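Local coordinates for protein beta-alanyl-CoA:ammonia lyase 2 (PDB 4MTU) that probably catalyses the reversible removal of ammonia from beta-alanyl-CoA to give acryloyl-CoA, working as a zinc-binding hot dog fold assembly of six chains, at residues 20-24 against 62-66; 29-34 against 54-59; 42-47 against 128-134. One frame throughout, in Å; residues are numbered along the deposited sequence. Where two conformers were deposited one is given.

Contact 1: 20-24 against 62-66; sequences TGNLV and PVYVG
Val24 meets Val63 with both its backbone and its side chain. Its N gives a hydrogen bond to Val63 O at 2.8 Å, while its CB lies 4.0 Å from Val63 CG1. A water completes the link between the two residues, donating to Val24 O and accepting from Val63 N. The branch CG2, set beside the backbone N of Val24, reaches past Val63 to Tyr64 C at 3.8 Å. Met12 of the same chain touches both valines.

Asn22 works mainly through its carbonyl. Asn22 O accepts from Val65 N at 3.0 Å, and Tyr64 CA adds a C-H...O contact. Together with the Val24 bond this is the pattern of a non-hydrogen-bonded antiparallel pair, Leu23 with Tyr64, but it is a single bridge, consistent with segments that run 101° apart. It ties the loop leading into helix 27-45, the helix at the heart of the hot dog fold, to the connection between strands 50-59 and 68-78. The amide of Asn22 is less involved, and OD1 comes within 3.7 Å of Val65 CG2.

Leu23 extends with CG anti to its backbone N (chi1 -178°) and brings CD1 over one face of the Tyr64 phenol ring, 4.2 Å from the ring centroid, as a CH-pi contact. The same methyl also touches Pro62 CB, at 4.1 Å. Gly21 O and Asn22 O lie at the ring's edge, near its plane. Leu23 packs in addition on Leu50 of a neighbouring subunit, and the Tyr64 backbone N is taken up by Asp67 OD2.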
loop_
_atom_site.group_PDB
_atom_site.type_symbol
_atom_site.label_atom_id
_atom_site.label_comp_id
_atom_site.label_asym_id
_atom_site.label_seq_id
_atom_site.Cartn_x
_atom_site.Cartn_y
_atom_site.Cartn_z
ATOM N N THR A 20 10.762 7.375 -10.647
ATOM C CA THR A 20 10.773 6.784 -11.950
ATOM C C THR A 20 12.009 5.905 -12.145
ATOM O O THR A 20 12.973 5.933 -11.369
ATOM C CB THR A 20 10.777 7.947 -13.021
ATOM O OG1 THR A 20 11.701 8.960 -12.661
ATOM C CG2 THR A 20 9.386 8.594 -13.084
ATOM N N GLY A 21 11.946 5.040 -13.136
ATOM C CA GLY A 21 13.066 4.165 -13.469
ATOM C C GLY A 21 13.236 2.978 -12.507
ATOM O O GLY A 21 14.307 2.385 -12.415
ATOM N N ASN A 22 12.145 2.594 -11.823
ATOM C CA ASN A 22 12.177 1.439 -10.905
ATOM C C ASN A 22 13.144 1.626 -9.750
ATOM O O ASN A 22 13.595 0.663 -9.137
ATOM C CB ASN A 22 12.462 0.146 -11.646
ATOM C CG ASN A 22 11.263 -0.175 -12.508
ATOM O OD1 ASN A 22 10.151 -0.369 -11.998
ATOM N ND2 ASN A 22 11.435 -0.050 -13.845
ATOM N N LEU A 23 13.404 2.888 -9.370
ATOM C CA LEU A 23 14.336 3.230 -8.325
ATOM C C LEU A 23 13.608 3.303 -6.983
ATOM O O LEU A 23 12.588 4.000 -6.832
ATOM C CB LEU A 23 14.981 4.573 -8.661
ATOM C CG LEU A 23 16.031 5.063 -7.689
ATOM C CD1 LEU A 23 17.262 4.164 -7.664
ATOM C CD2 LEU A 23 16.460 6.472 -8.090
ATOM N N VAL A 24 14.141 2.584 -5.996
ATOM C CA VAL A 24 13.631 2.608 -4.634
ATOM C C VAL A 24 14.256 3.796 -3.910
ATOM O O VAL A 24 15.406 4.179 -4.161
ATOM C CB VAL A 24 13.946 1.285 -3.925
ATOM C CG1 VAL A 24 13.409 1.241 -2.530
ATOM C CG2 VAL A 24 13.422 0.100 -4.754
ATOM N N PRO A 62 22.594 2.564 -5.240
ATOM C CA PRO A 62 21.161 2.631 -5.545
ATOM C C PRO A 62 20.533 1.260 -5.423
ATOM O O PRO A 62 21.177 0.250 -5.651
ATOM C CB PRO A 62 21.156 3.122 -7.005
ATOM C CG PRO A 62 22.452 2.628 -7.575
ATOM C CD PRO A 62 23.458 2.704 -6.464
ATOM N N VAL A 63 19.227 1.262 -5.129
ATOM C CA VAL A 63 18.424 0.061 -4.970
ATOM C C VAL A 63 17.253 0.141 -5.959
ATOM O O VAL A 63 16.621 1.191 -6.056
ATOM C CB VAL A 63 17.924 -0.026 -3.504
ATOM C CG1 VAL A 63 16.991 -1.214 -3.343
ATOM C CG2 VAL A 63 19.083 -0.123 -2.534
ATOM N N TYR A 64 17.024 -0.985 -6.619
ATOM C CA TYR A 64 15.978 -1.092 -7.654
ATOM C C TYR A 64 15.009 -2.207 -7.361
ATOM O O TYR A 64 15.313 -3.170 -6.630
ATOM C CB TYR A 64 16.643 -1.368 -9.002
ATOM C CG TYR A 64 17.519 -0.229 -9.506
ATOM C CD1 TYR A 64 16.961 0.811 -10.202
ATOM C CD2 TYR A 64 18.873 -0.251 -9.246
ATOM C CE1 TYR A 64 17.776 1.869 -10.640
ATOM C CE2 TYR A 64 19.702 0.744 -9.654
ATOM C CZ TYR A 64 19.128 1.787 -10.352
ATOM O OH TYR A 64 19.958 2.835 -10.811
ATOM N N VAL A 65 13.851 -2.144 -7.999
ATOM C CA VAL A 65 12.901 -3.270 -8.066
ATOM C C VAL A 65 13.687 -4.506 -8.467
ATOM O O VAL A 65 14.512 -4.485 -9.402
ATOM C CB VAL A 65 11.797 -2.964 -9.076
ATOM C CG1 VAL A 65 10.890 -4.166 -9.270
ATOM C CG2 VAL A 65 10.998 -1.750 -8.628
ATOM N N GLY A 66 13.408 -5.627 -7.773
ATOM C CA GLY A 66 14.018 -6.902 -8.037
ATOM C C GLY A 66 15.302 -7.143 -7.295
ATOM O O GLY A 66 15.884 -8.228 -7.345
HETATM O O HOH W 1 18.159 3.781 -4.135
#

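Contact 2: 29-34 against 54-59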
loop_
_atom_site.group_PDB
_atom_site.type_symbol
_atom_site.label_atom_id
_atom_site.label_comp_id
_atom_site.label_asym_id
_atom_site.label_seq_id
_atom_site.Cartn_x
_atom_site.Cartn_y
_atom_site.Cartn_z
ATOM N N ILE A 29 15.091 1.914 3.174
ATOM C CA ILE A 29 16.067 1.292 4.059
ATOM C C ILE A 29 15.826 1.731 5.510
ATOM O O ILE A 29 15.887 0.922 6.437
ATOM C CB ILE A 29 17.509 1.694 3.622
ATOM C CG1 ILE A 29 17.820 1.137 2.230
ATOM C CG2 ILE A 29 18.492 1.244 4.668
ATOM C CD1 ILE A 29 19.133 1.659 1.639
ATOM N N VAL A 30 15.551 3.033 5.709
ATOM C CA VAL A 30 15.298 3.559 7.040
ATOM C C VAL A 30 14.038 2.919 7.630
ATOM O O VAL A 30 14.053 2.586 8.822
ATOM C CB VAL A 30 15.222 5.086 6.990
ATOM C CG1 VAL A 30 14.962 5.645 8.385
ATOM C CG2 VAL A 30 16.498 5.681 6.386
ATOM N N ASN A 31 13.037 2.669 6.839
ATOM C CA ASN A 31 11.853 1.960 7.304
ATOM C C ASN A 31 12.245 0.601 7.896
ATOM O O ASN A 31 11.830 0.195 8.967
ATOM C CB ASN A 31 10.878 1.860 6.136
ATOM C CG ASN A 31 9.622 1.151 6.553
ATOM O OD1 ASN A 31 9.266 1.184 7.690
ATOM N ND2 ASN A 31 8.957 0.452 5.677
ATOM N N GLN A 32 13.088 -0.131 7.127
ATOM C CA GLN A 32 13.479 -1.454 7.578
ATOM C C GLN A 32 14.360 -1.394 8.826
ATOM O O GLN A 32 14.181 -2.222 9.733
ATOM C CB GLN A 32 14.188 -2.265 6.460
ATOM C CG GLN A 32 14.019 -3.727 6.693
ATOM C CD GLN A 32 12.590 -4.173 6.611
ATOM O OE1 GLN A 32 11.833 -3.698 5.737
ATOM N NE2 GLN A 32 12.172 -5.051 7.473
ATOM N N TRP A 33 15.278 -0.441 8.889
ATOM C CA TRP A 33 16.111 -0.297 10.109
ATOM C C TRP A 33 15.228 0.017 11.324
ATOM O O TRP A 33 15.572 -0.437 12.426
ATOM C CB TRP A 33 17.127 0.779 9.894
ATOM C CG TRP A 33 18.275 0.391 8.988
ATOM C CD1 TRP A 33 18.715 -0.863 8.699
ATOM C CD2 TRP A 33 19.137 1.306 8.302
ATOM N NE1 TRP A 33 19.814 -0.807 7.854
ATOM C CE2 TRP A 33 20.079 0.541 7.605
ATOM C CE3 TRP A 33 19.154 2.699 8.188
ATOM C CZ2 TRP A 33 21.108 1.124 6.818
ATOM C CZ3 TRP A 33 20.129 3.271 7.421
ATOM C CH2 TRP A 33 21.095 2.491 6.731
ATOM N N GLY A 34 14.127 0.738 11.152
ATOM C CA GLY A 34 13.238 0.950 12.275
ATOM C C GLY A 34 12.715 -0.382 12.823
ATOM O O GLY A 34 12.636 -0.576 14.046
ATOM N N TYR A 54 18.811 9.318 14.436
ATOM C CA TYR A 54 19.979 8.763 13.784
ATOM C C TYR A 54 21.078 9.773 13.739
ATOM O O TYR A 54 20.926 10.946 13.501
ATOM C CB TYR A 54 19.670 8.352 12.363
ATOM C CG TYR A 54 18.762 7.166 12.127
ATOM C CD1 TYR A 54 17.399 7.313 11.961
ATOM C CD2 TYR A 54 19.258 5.893 12.021
ATOM C CE1 TYR A 54 16.564 6.276 11.726
ATOM C CE2 TYR A 54 18.455 4.817 11.764
ATOM C CZ TYR A 54 17.075 4.989 11.612
ATOM O OH TYR A 54 16.319 3.911 11.350
ATOM N N LYS A 55 22.303 9.163 13.514
ATOM C CA LYS A 55 23.496 9.900 13.049
ATOM C C LYS A 55 24.142 9.158 11.890
ATOM O O LYS A 55 24.203 7.915 11.853
ATOM C CB LYS A 55 24.524 10.037 14.197
ATOM N N ASP A 56 24.658 9.907 10.901
ATOM C CA ASP A 56 25.545 9.359 9.901
ATOM C C ASP A 56 24.767 8.335 9.074
ATOM O O ASP A 56 25.373 7.288 8.814
ATOM C CB ASP A 56 26.824 8.822 10.483
ATOM C CG ASP A 56 27.596 9.951 11.138
ATOM O OD1 ASP A 56 27.759 11.047 10.536
ATOM O OD2 ASP A 56 27.989 9.764 12.307
ATOM N N ILE A 57 23.462 8.645 8.708
ATOM C CA ILE A 57 22.933 7.725 7.697
ATOM C C ILE A 57 23.739 7.991 6.424
ATOM O O ILE A 57 23.813 9.164 5.985
ATOM C CB ILE A 57 21.458 7.889 7.431
ATOM C CG1 ILE A 57 20.615 7.560 8.669
ATOM C CG2 ILE A 57 21.067 7.062 6.217
ATOM C CD1 ILE A 57 19.160 7.803 8.515
ATOM N N GLU A 58 24.299 6.974 5.799
ATOM C CA GLU A 58 24.899 7.056 4.511
ATOM C C GLU A 58 24.290 6.035 3.552
ATOM O O GLU A 58 24.178 4.878 3.890
ATOM C CB GLU A 58 26.398 6.786 4.634
ATOM C CG GLU A 58 27.154 7.629 5.612
ATOM N N PHE A 59 23.840 6.531 2.405
ATOM C CA PHE A 59 23.283 5.718 1.345
ATOM C C PHE A 59 24.392 5.555 0.305
ATOM O O PHE A 59 24.868 6.568 -0.257
ATOM C CB PHE A 59 22.057 6.317 0.711
ATOM C CG PHE A 59 20.888 6.562 1.698
ATOM C CD1 PHE A 59 20.351 5.478 2.421
ATOM C CD2 PHE A 59 20.368 7.788 1.862
ATOM C CE1 PHE A 59 19.257 5.717 3.276
ATOM C CE2 PHE A 59 19.280 8.022 2.700
ATOM C CZ PHE A 59 18.741 6.962 3.402
HETATM O O HOH W 2 13.773 4.472 11.703
#
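Tyr54 OH, pushed up against helix 29-34, holds a water at 2.6 Å in the plane of its ring. The same hydroxyl lies against Trp33 CB at 3.5 Å. From the water a second, weak bond runs to Val30 O, a carbonyl already engaged by Gly34 N in the regular helical pattern, and through this water the tyrosine is linked to the helix backbone.

Val30 divides its two methyls between the aromatic neighbours. CG1, anti to the backbone N (chi1 -180°), meets Tyr54 CE1 at 3.8 Å; CG2 comes at the edge of the Phe59 ring, 3.9 Å from CZ, and also touches Ile57 CD1. Ile57 is wedged between flat groups: its CD1 sits over the rim of one Tyr54 face, its CG2 over the rim of one Phe59 face, and that CG2 also approaches the edge of the Trp33 indole at CZ3, 4.1 Å away. The indole NH itself is satisfied by Glu88 O.

The helix lies against the sheet, as in the hot dog fold, its direction 131° from that of strand 56-59. Tyr54, Ile57 and Glu58 pair with a strand of a neighbouring subunit, which carries the sheet across the interface. With a single water as its polar link, bonded closely to the tyrosine and weakly to the helix carbonyl, the contact probably depends chiefly on dispersion and complementary shape.

Contact 3: 42-47 against 128-134. With ZN (zinc ion), chain B.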
loop_
_atom_site.group_PDB
_atom_site.type_symbol
_atom_site.label_atom_id
_atom_site.label_comp_id
_atom_site.label_asym_id
_atom_site.label_seq_id
_atom_site.Cartn_x
_atom_site.Cartn_y
_atom_site.Cartn_z
ATOM N N VAL A 42 12.834 -5.368 21.613
ATOM C CA VAL A 42 12.042 -6.462 22.152
ATOM C C VAL A 42 12.950 -7.442 22.888
ATOM O O VAL A 42 12.657 -7.901 24.001
ATOM C CB VAL A 42 11.231 -7.167 21.018
ATOM C CG1 VAL A 42 10.563 -8.439 21.565
ATOM C CG2 VAL A 42 10.208 -6.191 20.427
ATOM N N TYR A 43 14.053 -7.796 22.242
ATOM C CA TYR A 43 14.961 -8.774 22.838
ATOM C C TYR A 43 15.718 -8.280 24.074
ATOM O O TYR A 43 15.942 -9.035 25.003
ATOM C CB TYR A 43 15.957 -9.286 21.792
ATOM C CG TYR A 43 15.338 -10.035 20.649
ATOM C CD1 TYR A 43 14.102 -10.667 20.726
ATOM C CD2 TYR A 43 16.001 -10.125 19.420
ATOM C CE1 TYR A 43 13.541 -11.334 19.670
ATOM C CE2 TYR A 43 15.436 -10.799 18.372
ATOM C CZ TYR A 43 14.220 -11.411 18.469
ATOM O OH TYR A 43 13.637 -12.054 17.405
ATOM N N VAL A 44 16.115 -7.011 24.071
ATOM C CA VAL A 44 16.947 -6.517 25.180
ATOM C C VAL A 44 16.115 -6.148 26.397
ATOM O O VAL A 44 16.603 -6.253 27.533
ATOM C CB VAL A 44 17.867 -5.347 24.729
ATOM C CG1 VAL A 44 17.139 -4.055 24.614
ATOM C CG2 VAL A 44 19.063 -5.291 25.683
ATOM N N ASP A 45 14.876 -5.681 26.207
ATOM C CA ASP A 45 14.082 -5.175 27.344
ATOM C C ASP A 45 12.581 -5.351 27.180
ATOM O O ASP A 45 11.829 -4.794 28.004
ATOM C CB ASP A 45 14.489 -3.790 27.765
ATOM C CG ASP A 45 15.520 -3.707 28.856
ATOM O OD1 ASP A 45 16.511 -2.965 28.759
ATOM O OD2 ASP A 45 15.381 -4.453 29.880
ATOM N N GLY A 46 12.103 -6.115 26.218
ATOM C CA GLY A 46 10.721 -6.522 26.228
ATOM C C GLY A 46 9.693 -5.446 25.917
ATOM O O GLY A 46 8.535 -5.564 26.362
ATOM N N ASP A 47 10.069 -4.456 25.117
ATOM C CA ASP A 47 9.177 -3.367 24.730
ATOM C C ASP A 47 9.502 -2.982 23.280
ATOM O O ASP A 47 10.677 -3.058 22.903
ATOM C CB ASP A 47 9.366 -2.189 25.664
ATOM C CG ASP A 47 8.278 -1.148 25.531
ATOM O OD1 ASP A 47 8.407 -0.232 24.662
ATOM O OD2 ASP A 47 7.266 -1.218 26.271
ATOM N N ASN A 128 8.997 0.892 31.680
ATOM C CA ASN A 128 8.597 -0.033 30.674
ATOM C C ASN A 128 9.666 -1.075 30.348
ATOM O O ASN A 128 9.392 -1.992 29.533
ATOM C CB ASN A 128 8.238 0.660 29.357
ATOM C CG ASN A 128 6.981 1.501 29.505
ATOM O OD1 ASN A 128 6.057 1.117 30.198
ATOM N ND2 ASN A 128 7.030 2.675 28.916
ATOM N N GLN A 129 10.853 -1.001 30.929
ATOM C CA GLN A 129 11.885 -2.007 30.682
ATOM C C GLN A 129 11.553 -3.283 31.489
ATOM O O GLN A 129 11.175 -3.239 32.656
ATOM C CB GLN A 129 13.244 -1.504 31.072
ATOM C CG GLN A 129 13.711 -0.327 30.201
ATOM C CD GLN A 129 14.989 0.331 30.643
ATOM O OE1 GLN A 129 15.792 -0.268 31.395
ATOM N NE2 GLN A 129 15.295 1.506 30.151
ATOM N N ARG A 130 11.687 -4.428 30.831
ATOM C CA ARG A 130 11.283 -5.718 31.404
ATOM C C ARG A 130 12.390 -6.714 31.494
ATOM O O ARG A 130 12.172 -7.859 31.884
ATOM C CB ARG A 130 10.055 -6.298 30.679
ATOM C CG ARG A 130 8.892 -5.321 30.635
ATOM C CD ARG A 130 7.574 -5.921 30.235
ATOM N NE ARG A 130 7.702 -6.661 28.956
ATOM C CZ ARG A 130 7.472 -7.920 28.761
ATOM N NH1 ARG A 130 6.985 -8.746 29.678
ATOM N NH2 ARG A 130 7.678 -8.460 27.542
ATOM N N GLY A 131 13.612 -6.322 31.136
ATOM C CA GLY A 131 14.741 -7.212 31.108
ATOM C C GLY A 131 14.770 -8.050 29.785
ATOM O O GLY A 131 13.855 -8.021 28.962
ATOM N N PRO A 132 15.851 -8.757 29.617
ATOM C CA PRO A 132 16.063 -9.510 28.365
ATOM C C PRO A 132 14.962 -10.538 28.144
ATOM O O PRO A 132 14.466 -11.179 29.063
ATOM C CB PRO A 132 17.420 -10.140 28.514
ATOM C CG PRO A 132 18.136 -9.349 29.532
ATOM C CD PRO A 132 17.056 -8.833 30.467
ATOM N N GLN A 133 14.614 -10.726 26.841
ATOM C CA GLN A 133 13.588 -11.620 26.435
ATOM C C GLN A 133 14.060 -12.783 25.578
ATOM O O GLN A 133 13.297 -13.676 25.240
ATOM C CB GLN A 133 12.463 -10.894 25.659
ATOM C CG GLN A 133 11.859 -9.750 26.464
ATOM C CD GLN A 133 11.085 -10.198 27.683
ATOM O OE1 GLN A 133 10.266 -11.114 27.607
ATOM N NE2 GLN A 133 11.378 -9.544 28.796
ATOM N N GLU A 134 15.296 -12.721 25.110
ATOM C CA GLU A 134 15.895 -13.633 24.130
ATOM C C GLU A 134 17.267 -14.016 24.712
ATOM O O GLU A 134 17.989 -13.142 25.236
ATOM C CB GLU A 134 15.942 -13.038 22.763
ATOM C CG GLU A 134 16.109 -14.017 21.620
ATOM C CD GLU A 134 17.539 -14.418 21.314
ATOM O OE1 GLU A 134 18.494 -13.810 21.826
ATOM O OE2 GLU A 134 17.711 -15.357 20.463
HETATM ZN ZN ZN B . 17.235 -3.865 30.775
HETATM O O HOH W 3 18.266 -5.337 29.573
HETATM O O HOH W 4 7.074 -2.816 28.426
HETATM O O HOH W 5 16.134 -2.750 32.185
HETATM O O HOH W 6 17.510 -5.284 32.296
#
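The carboxylate of Asp45 and the amide of Gln129 cross obliquely, their planes 27° apart, with Gln129 CB 3.8 Å from Asp45 OD2. Asp45 grips the zinc ion with both oxygens, OD1 at 2.3 Å and OD2 at 2.1 Å from the metal. Three waters and His142 fill out the site; one water is also held by Gln129 OE1, another by Val44 O. Gly131 N adds a weak hydrogen bond to Asp45 OD2, and Tyr83 OH binds OD1.

Arg130 turns back at chi3 and presents its guanidinium side-on to Gly46 O. NE at 2.9 Å and NH2 at 3.2 Å both bond to that one oxygen, which lies 3° out of the guanidinium plane; NH2 has a further partner in Ala106 O of a neighbouring subunit. One guanidinium face is approached by Gln133 NE2, itself bonded to Gly131 O.

At one end of the contact Glu134 CG lies over one face of the Tyr43 ring, toward its rim and 14° off the ring normal, in a CH-pi contact; Glu134 OE2 forms a salt bridge with Lys4. At the opposite end, the carboxylate of Asp47 and the amide of Asn128 lie in nearly parallel planes, and a water joins Asp47 OD2 to Asn128 O.

The backbones are joined as well. Tyr43 O accepts from Gln133 N at 2.8 Å and Asp45 O from Arg130 N at 2.9 Å, while Gly46 takes a positive phi that turns the chain out of the helix. Segment 128-134 thus donates to carbonyls near the C-terminal end of helix 27-45. Chelation, with the Tyr83 bond to OD1 and the weak one from Gly131 N to OD2, should limit rotation of the Asp45 carboxylate, beside a zinc ion that takes half of its six ligand atoms from water.

Contacts 2 and 3 share helix 27-45, and contact 1 holds the loop that leads into it. Contact 2 packs the first half of the helix on strand 50-59, and contact 3 holds its far end beside the zinc ion. Contacts 1 and 2 have centres 17 Å apart and adjoin in sequence, 29-34 and 54-59 being nested inside the loop closed by 20-24 and 62-66; both touch the same neighbouring subunit. Contact 2 lies about 23 Å from contact 3 between centres, about 9 Å between nearest atoms. Contacts 1 and 3 sit on opposite sides of the chain's centre, 36 Å apart between centres, so the metal site is remote from contact 1.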